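Local coordinates for capsid polyprotein (Turkey astrovirus 2, PDB 3TS3) that forms the globular spike, or projection domain, of the astrovirus capsid protein, which as a whole probably self-assembles into an icosahedral shell, at residues V98-T101 with M102-K106; M146-T149 with N150-A154; T195-Q198 with F199-L203. All coordinates share one frame; numbering follows the deposited sequence. Where two conformers were deposited one is given.

Contact 1: residues V98-T101 with M102-K106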
loop_
_atom_site.group_PDB
_atom_site.type_symbol
_atom_site.label_atom_id
_atom_site.label_comp_id
_atom_site.label_asym_id
_atom_site.label_seq_id
_atom_site.Cartn_x
_atom_site.Cartn_y
_atom_site.Cartn_z
ATOM N N VAL C 98 -9.428 2.899 -4.527
ATOM C CA VAL C 98 -9.997 2.015 -3.522
ATOM C C VAL C 98 -11.447 1.722 -3.883
ATOM O O VAL C 98 -12.263 2.615 -3.964
ATOM C CB VAL C 98 -9.940 2.657 -2.126
ATOM C CG1 VAL C 98 -10.799 1.877 -1.131
ATOM C CG2 VAL C 98 -8.487 2.775 -1.647
ATOM N N MET C 99 -11.738 0.456 -4.140
ATOM C CA MET C 99 -13.050 0.160 -4.640
ATOM C C MET C 99 -13.705 -0.894 -3.773
ATOM O O MET C 99 -14.901 -1.084 -3.927
ATOM C CB MET C 99 -13.060 -0.204 -6.144
ATOM C CG MET C 99 -12.085 -1.303 -6.577
ATOM S SD MET C 99 -12.812 -2.946 -6.397
ATOM C CE MET C 99 -11.362 -3.983 -6.218
ATOM N N GLN C 100 -12.997 -1.383 -2.762
ATOM C CA GLN C 100 -13.605 -2.142 -1.673
ATOM C C GLN C 100 -12.911 -1.846 -0.370
ATOM O O GLN C 100 -11.735 -1.559 -0.339
ATOM C CB GLN C 100 -13.518 -3.667 -1.862
ATOM C CG GLN C 100 -13.974 -4.206 -3.188
ATOM C CD GLN C 100 -15.474 -4.388 -3.292
ATOM O OE1 GLN C 100 -16.223 -4.131 -2.355
ATOM N NE2 GLN C 100 -15.912 -4.845 -4.446
ATOM N N THR C 101 -13.668 -1.944 0.712
ATOM C CA THR C 101 -13.113 -2.040 2.041
ATOM C C THR C 101 -13.295 -3.508 2.388
ATOM O O THR C 101 -13.947 -4.236 1.668
ATOM C CB THR C 101 -13.843 -1.199 3.071
ATOM O OG1 THR C 101 -15.210 -1.594 3.121
ATOM C CG2 THR C 101 -13.758 0.270 2.721
ATOM N N MET C 102 -12.717 -3.950 3.489
ATOM C CA MET C 102 -12.919 -5.329 3.897
ATOM C C MET C 102 -14.402 -5.545 4.195
ATOM O O MET C 102 -14.941 -6.604 3.950
ATOM C CB MET C 102 -12.035 -5.713 5.083
ATOM C CG MET C 102 -10.531 -5.824 4.748
ATOM S SD MET C 102 -10.116 -6.949 3.374
ATOM C CE MET C 102 -9.966 -5.758 2.028
ATOM N N LYS C 103 -15.060 -4.529 4.735
ATOM C CA LYS C 103 -16.485 -4.663 5.006
ATOM C C LYS C 103 -17.330 -4.856 3.747
ATOM O O LYS C 103 -18.140 -5.759 3.678
ATOM C CB LYS C 103 -16.985 -3.427 5.757
ATOM C CG LYS C 103 -18.476 -3.432 6.018
ATOM C CD LYS C 103 -18.964 -2.105 6.552
ATOM C CE LYS C 103 -18.461 -1.850 7.946
ATOM N NZ LYS C 103 -19.174 -0.666 8.500
ATOM N N THR C 104 -17.134 -4.009 2.747
ATOM C CA THR C 104 -17.867 -4.153 1.490
ATOM C C THR C 104 -17.510 -5.459 0.764
ATOM O O THR C 104 -18.325 -6.057 0.080
ATOM C CB THR C 104 -17.740 -2.930 0.556
ATOM O OG1 THR C 104 -16.408 -2.834 0.064
ATOM C CG2 THR C 104 -18.115 -1.642 1.278
ATOM N N LEU C 105 -16.274 -5.895 0.937
ATOM C CA LEU C 105 -15.793 -7.098 0.277
ATOM C C LEU C 105 -16.551 -8.336 0.759
ATOM O O LEU C 105 -16.570 -9.351 0.091
ATOM C CB LEU C 105 -14.287 -7.256 0.465
ATOM C CG LEU C 105 -13.589 -8.324 -0.386
ATOM C CD1 LEU C 105 -13.813 -8.121 -1.880
ATOM C CD2 LEU C 105 -12.115 -8.330 -0.052
ATOM N N LYS C 106 -17.199 -8.221 1.908
ATOM C CA LYS C 106 -17.945 -9.348 2.468
ATOM C C LYS C 106 -19.066 -9.730 1.511
ATOM O O LYS C 106 -19.526 -10.854 1.498
ATOM C CB LYS C 106 -18.516 -9.026 3.851
ATOM C CG LYS C 106 -17.484 -8.970 4.954
ATOM C CD LYS C 106 -18.123 -8.737 6.319
ATOM C CE LYS C 106 -17.057 -8.681 7.404
ATOM N NZ LYS C 106 -17.631 -8.427 8.757
#

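Contact 2: residues M146-T149 with N150-A154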
loop_
_atom_site.group_PDB
_atom_site.type_symbol
_atom_site.label_atom_id
_atom_site.label_comp_id
_atom_site.label_asym_id
_atom_site.label_seq_id
_atom_site.Cartn_x
_atom_site.Cartn_y
_atom_site.Cartn_z
ATOM N N MET C 146 -2.229 -14.819 -3.851
ATOM C CA MET C 146 -1.696 -13.496 -3.844
ATOM C C MET C 146 -0.215 -13.587 -4.006
ATOM O O MET C 146 0.421 -14.574 -3.720
ATOM C CB MET C 146 -2.020 -12.750 -2.538
ATOM C CG MET C 146 -3.497 -12.732 -2.126
ATOM S SD MET C 146 -4.515 -11.662 -3.165
ATOM C CE MET C 146 -3.907 -10.028 -2.747
ATOM N N GLY C 147 0.398 -12.469 -4.267
ATOM C CA GLY C 147 1.834 -12.313 -4.225
ATOM C C GLY C 147 2.211 -10.905 -3.852
ATOM O O GLY C 147 1.489 -9.963 -4.167
ATOM N N ASP C 148 3.351 -10.767 -3.190
ATOM C CA ASP C 148 3.881 -9.454 -2.877
ATOM C C ASP C 148 4.620 -8.904 -4.094
ATOM O O ASP C 148 4.687 -9.548 -5.118
ATOM C CB ASP C 148 4.708 -9.433 -1.585
ATOM C CG ASP C 148 6.053 -10.104 -1.725
ATOM O OD1 ASP C 148 6.470 -10.360 -2.856
ATOM O OD2 ASP C 148 6.671 -10.359 -0.683
ATOM N N THR C 149 5.153 -7.702 -3.968
ATOM C CA THR C 149 5.774 -7.025 -5.094
ATOM C C THR C 149 7.087 -7.654 -5.533
ATOM O O THR C 149 7.624 -7.290 -6.558
ATOM C CB THR C 149 5.907 -5.519 -4.851
ATOM O OG1 THR C 149 6.380 -5.291 -3.524
ATOM C CG2 THR C 149 4.537 -4.857 -5.016
ATOM N N ASN C 150 7.590 -8.596 -4.743
ATOM C CA ASN C 150 8.787 -9.351 -5.105
ATOM C C ASN C 150 8.448 -10.691 -5.734
ATOM O O ASN C 150 9.337 -11.462 -6.053
ATOM C CB ASN C 150 9.675 -9.599 -3.888
ATOM C CG ASN C 150 10.275 -8.338 -3.337
ATOM O OD1 ASN C 150 10.609 -7.426 -4.073
ATOM N ND2 ASN C 150 10.415 -8.289 -2.024
ATOM N N GLY C 151 7.161 -10.965 -5.916
ATOM C CA GLY C 151 6.749 -12.258 -6.429
ATOM C C GLY C 151 6.795 -13.399 -5.422
ATOM O O GLY C 151 6.927 -14.550 -5.792
ATOM N N ARG C 152 6.669 -13.071 -4.143
ATOM C CA ARG C 152 6.652 -14.090 -3.104
ATOM C C ARG C 152 5.200 -14.454 -2.856
ATOM O O ARG C 152 4.424 -13.646 -2.364
ATOM C CB ARG C 152 7.273 -13.548 -1.824
ATOM C CG ARG C 152 7.555 -14.611 -0.783
ATOM C CD ARG C 152 8.123 -14.007 0.479
ATOM N NE ARG C 152 8.626 -15.027 1.394
ATOM C CZ ARG C 152 9.855 -15.524 1.366
ATOM N NH1 ARG C 152 10.735 -15.111 0.465
ATOM N NH2 ARG C 152 10.197 -16.449 2.244
ATOM N N ARG C 153 4.854 -15.683 -3.215
ATOM C CA ARG C 153 3.489 -16.173 -3.143
ATOM C C ARG C 153 2.981 -16.209 -1.710
ATOM O O ARG C 153 3.716 -16.517 -0.779
ATOM C CB ARG C 153 3.389 -17.569 -3.765
ATOM C CG ARG C 153 1.968 -18.051 -4.081
ATOM C CD ARG C 153 1.699 -17.865 -5.542
ATOM N NE ARG C 153 0.412 -18.355 -6.035
ATOM C CZ ARG C 153 0.279 -19.366 -6.883
ATOM N NH1 ARG C 153 1.346 -20.034 -7.298
ATOM N NH2 ARG C 153 -0.921 -19.705 -7.320
ATOM N N ALA C 154 1.695 -15.896 -1.574
ATOM C CA ALA C 154 1.015 -15.774 -0.290
ATOM C C ALA C 154 -0.467 -16.092 -0.447
ATOM O O ALA C 154 -0.940 -16.315 -1.541
ATOM C CB ALA C 154 1.192 -14.376 0.271
HETATM O O HOH W 1 9.312 -10.604 -0.513
HETATM O O HOH W 2 9.039 -5.166 -3.631
#

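Contact 3: residues T195-Q198 with F199-L203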
loop_
_atom_site.group_PDB
_atom_site.type_symbol
_atom_site.label_atom_id
_atom_site.label_comp_id
_atom_site.label_asym_id
_atom_site.label_seq_id
_atom_site.Cartn_x
_atom_site.Cartn_y
_atom_site.Cartn_z
ATOM N N THR C 195 3.115 -18.665 -13.300
ATOM C CA THR C 195 4.349 -18.971 -12.612
ATOM C C THR C 195 4.775 -17.663 -11.969
ATOM O O THR C 195 4.155 -16.638 -12.197
ATOM C CB THR C 195 5.457 -19.390 -13.577
ATOM O OG1 THR C 195 5.744 -18.303 -14.457
ATOM C CG2 THR C 195 5.043 -20.596 -14.389
ATOM N N LYS C 196 5.829 -17.694 -11.171
ATOM C CA LYS C 196 6.299 -16.480 -10.527
ATOM C C LYS C 196 6.740 -15.458 -11.566
ATOM O O LYS C 196 6.469 -14.284 -11.432
ATOM C CB LYS C 196 7.447 -16.791 -9.568
ATOM C CG LYS C 196 8.129 -15.574 -8.972
ATOM C CD LYS C 196 9.263 -15.997 -8.058
ATOM C CE LYS C 196 10.007 -14.801 -7.515
ATOM N NZ LYS C 196 11.084 -15.229 -6.606
ATOM N N GLN C 197 7.434 -15.907 -12.601
ATOM C CA GLN C 197 7.880 -14.981 -13.625
ATOM C C GLN C 197 6.698 -14.353 -14.350
ATOM O O GLN C 197 6.721 -13.182 -14.666
ATOM C CB GLN C 197 8.832 -15.647 -14.622
ATOM C CG GLN C 197 9.550 -14.629 -15.487
ATOM C CD GLN C 197 10.204 -13.530 -14.661
ATOM O OE1 GLN C 197 10.970 -13.803 -13.736
ATOM N NE2 GLN C 197 9.891 -12.282 -14.983
ATOM N N GLN C 198 5.678 -15.151 -14.627
ATOM C CA GLN C 198 4.477 -14.648 -15.267
ATOM C C GLN C 198 3.748 -13.645 -14.382
ATOM O O GLN C 198 3.248 -12.645 -14.863
ATOM C CB GLN C 198 3.557 -15.795 -15.673
ATOM C CG GLN C 198 4.155 -16.659 -16.774
ATOM C CD GLN C 198 3.297 -17.853 -17.070
ATOM O OE1 GLN C 198 2.925 -18.594 -16.178
ATOM N NE2 GLN C 198 2.981 -18.053 -18.345
ATOM N N PHE C 199 3.699 -13.919 -13.088
ATOM C CA PHE C 199 3.040 -12.991 -12.190
ATOM C C PHE C 199 3.747 -11.638 -12.218
ATOM O O PHE C 199 3.108 -10.617 -12.392
ATOM C CB PHE C 199 3.065 -13.561 -10.761
ATOM C CG PHE C 199 2.696 -12.566 -9.691
ATOM C CD1 PHE C 199 1.381 -12.262 -9.438
ATOM C CD2 PHE C 199 3.671 -11.949 -8.940
ATOM C CE1 PHE C 199 1.041 -11.359 -8.453
ATOM C CE2 PHE C 199 3.337 -11.036 -7.957
ATOM C CZ PHE C 199 2.021 -10.748 -7.717
ATOM N N LEU C 200 5.066 -11.640 -12.084
ATOM C CA LEU C 200 5.836 -10.400 -12.132
ATOM C C LEU C 200 5.729 -9.683 -13.482
ATOM O O LEU C 200 5.642 -8.464 -13.534
ATOM C CB LEU C 200 7.296 -10.650 -11.746
ATOM C CG LEU C 200 7.510 -10.984 -10.265
ATOM C CD1 LEU C 200 8.938 -11.421 -10.002
ATOM C CD2 LEU C 200 7.147 -9.795 -9.399
ATOM N N ASP C 201 5.759 -10.444 -14.569
ATOM C CA ASP C 201 5.633 -9.851 -15.893
ATOM C C ASP C 201 4.269 -9.200 -16.113
ATOM O O ASP C 201 4.165 -8.138 -16.697
ATOM C CB ASP C 201 5.854 -10.907 -16.980
ATOM C CG ASP C 201 7.292 -11.371 -17.069
ATOM O OD1 ASP C 201 8.173 -10.736 -16.481
ATOM O OD2 ASP C 201 7.533 -12.377 -17.764
ATOM N N HIS C 202 3.226 -9.895 -15.693
ATOM C CA HIS C 202 1.852 -9.414 -15.777
ATOM C C HIS C 202 1.511 -8.239 -14.866
ATOM O O HIS C 202 0.698 -7.403 -15.209
ATOM C CB HIS C 202 0.853 -10.552 -15.581
ATOM C CG HIS C 202 0.940 -11.608 -16.634
ATOM N ND1 HIS C 202 0.652 -12.931 -16.390
ATOM C CD2 HIS C 202 1.311 -11.536 -17.933
ATOM C CE1 HIS C 202 0.817 -13.627 -17.501
ATOM N NE2 HIS C 202 1.228 -12.806 -18.448
ATOM N N LEU C 203 2.119 -8.213 -13.690
ATOM C CA LEU C 203 1.774 -7.216 -12.688
ATOM C C LEU C 203 2.064 -5.782 -13.117
ATOM O O LEU C 203 3.145 -5.481 -13.589
ATOM C CB LEU C 203 2.530 -7.523 -11.394
ATOM C CG LEU C 203 2.268 -6.611 -10.195
ATOM C CD1 LEU C 203 0.795 -6.588 -9.847
ATOM C CD2 LEU C 203 3.090 -7.066 -9.012
#

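Contact 1: residues V98-T101 with M102-K106
Q100 and T104 meet through their polar ends where strand 98-101 runs into the short, weakly bonded helix 102-105. The Q100 side chain bends at chi2 (-82°) and turns its amide back toward the helix. There T104 OG1 gives its proton to Q100 OE1 at 2.8 Å, arriving in the carbonyl plane on a lone pair. The same hydroxyl oxygen accepts from T101 N at 3.0 Å, and this bond ties the threonine back to the strand. T104 can do both because its OG1 sits between its own backbone N and carbonyl carbon (chi1 69°). T101 OG1 in turn accepts from T104 N at 3.1 Å in an almost straight bond, 176° at the hydrogen. The two threonines thus exchange bonds, each hydroxyl taking the other's backbone N-H, which is a capping box with T101 as N-cap. T104 CG2 packs against T101 OG1 at 3.4 Å. L105 N closes the first turn on T101 O at 2.9 Å, while L105 CD1 lies 4.1 Å from Q100 CG, the two side chains crossing at about a right angle. T14 and F17 also bind the Q100 amide, and M99 and Q100 both face L88 in a classic beta bulge. Donating to Q100 OE1 and accepting from T101 N probably fixes the rotation of the T104 hydroxyl, so that at this buried strand-to-helix junction the hydroxyl, the Q100 amide and the N-H groups of both threonines all have partners.

Contact 2: residues M146-T149 with N150-A154
D148 OD1 takes two backbone hydrogen bonds, from N150 N, within the turn, at 2.8 Å and from R152 N, just after it, at 3.0 Å. They reach it from opposite faces of the carboxylate plane, each well out of that plane, and the R152 bond is the straighter (164° against 139° at the hydrogen). With CG lodged between its backbone N and carbonyl carbon (chi1 73°), D148 folds its carboxylate over the turn. The backbone adds G151 N to D148 O at 3.0 Å, closing a type I turn from D148 to G151, and the longer D148 N to R152 O. Further along, M146 and A154 form an antiparallel hydrogen-bonded pair, with A154 N on M146 O at 2.8 Å. G147 and R153 are the non-hydrogen-bonded pair beside it, where G147 CA and R153 CA offer CA-H...O contacts to R152 O and M146 O. Two waters extend the polar network: one donates to D148 OD2 and accepts from N150 ND2, the other joins T149 OG1 and N150 OD1. In van der Waals contact, R152 CB lies against the carboxylate, 3.4 Å from D148 OD2. The R152 chain runs out extended to S170, leaving its NE 5.5 Å from D148 OD2, so any attraction between the opposite charges is probably weak and long-range. R153 reaches S145 and makes a cation-pi interaction with W190. G151 has a positive phi, which favours glycine. This is the tight connection of a beta hairpin, strands 142-148 and 153-159 of the large antiparallel sheet, with an aspartate side chain bonded across its turn.

Contact 3: residues T195-Q198 with F199-L203
Q197 NE2 donates to D201 OD1 at 2.8 Å, one turn along the helix. D201 OD1 lies close to the amide plane of Q197, whereas NE2 comes to the carboxylate from above its plane, the two planes being 51° apart. The bend of Q197 at chi2 (51°) swings its amide onto this neighbour. The turns are closed by regular backbone bonds, such as L200 N to K196 O (173° at the hydrogen). At the start of the helix, Q198 OE1 is approached by two groups of T195: the backbone N donates at 2.9 Å, in the carbonyl plane on a lone pair, and OG1 lies farther off in a weak bond that is not settled. In return, T195 OG1 accepts from Q198 N at 3.2 Å. Past CG the Q198 chain is extended, and its amide reaches back to the N-terminal end. These reciprocal bonds make a capping box, with T195 as N-cap of helix 196-202, a surface helix near the C-terminus of the spike domain. H202 sets one face of its ring over Q198 O, and its CE1 comes within 3.9 Å of Q198 CB; ring atom ND1 is bonded to D194. L200 leans on the backbone of the preceding turn, its CG 3.7 Å from K196 O. On the inner side F199 CB packs 3.5 Å from K196 O, and its ring stacks with W190. L200 O accepts from K183 NZ of the second subunit.

Contacts 1 and 2 are buried, whereas contact 3 lies at the surface. The first two reach the same large antiparallel sheet, on opposite sides of the chain's centre and about 21 Å apart between centres. Contacts 2 and 3 touch directly: the F199 ring packs on G147 O and D148 O, while K196 and L200 lie against G151, so helix 196-202 rests on the hairpin turn. Contacts 1 and 3 both have a threonine N-cap in a capping box, closed by a second threonine in the buried case and a glutamine in the outer one. In contact 2 an aspartate binds backbone N-H groups of a turn instead. Each contact also meets the second subunit.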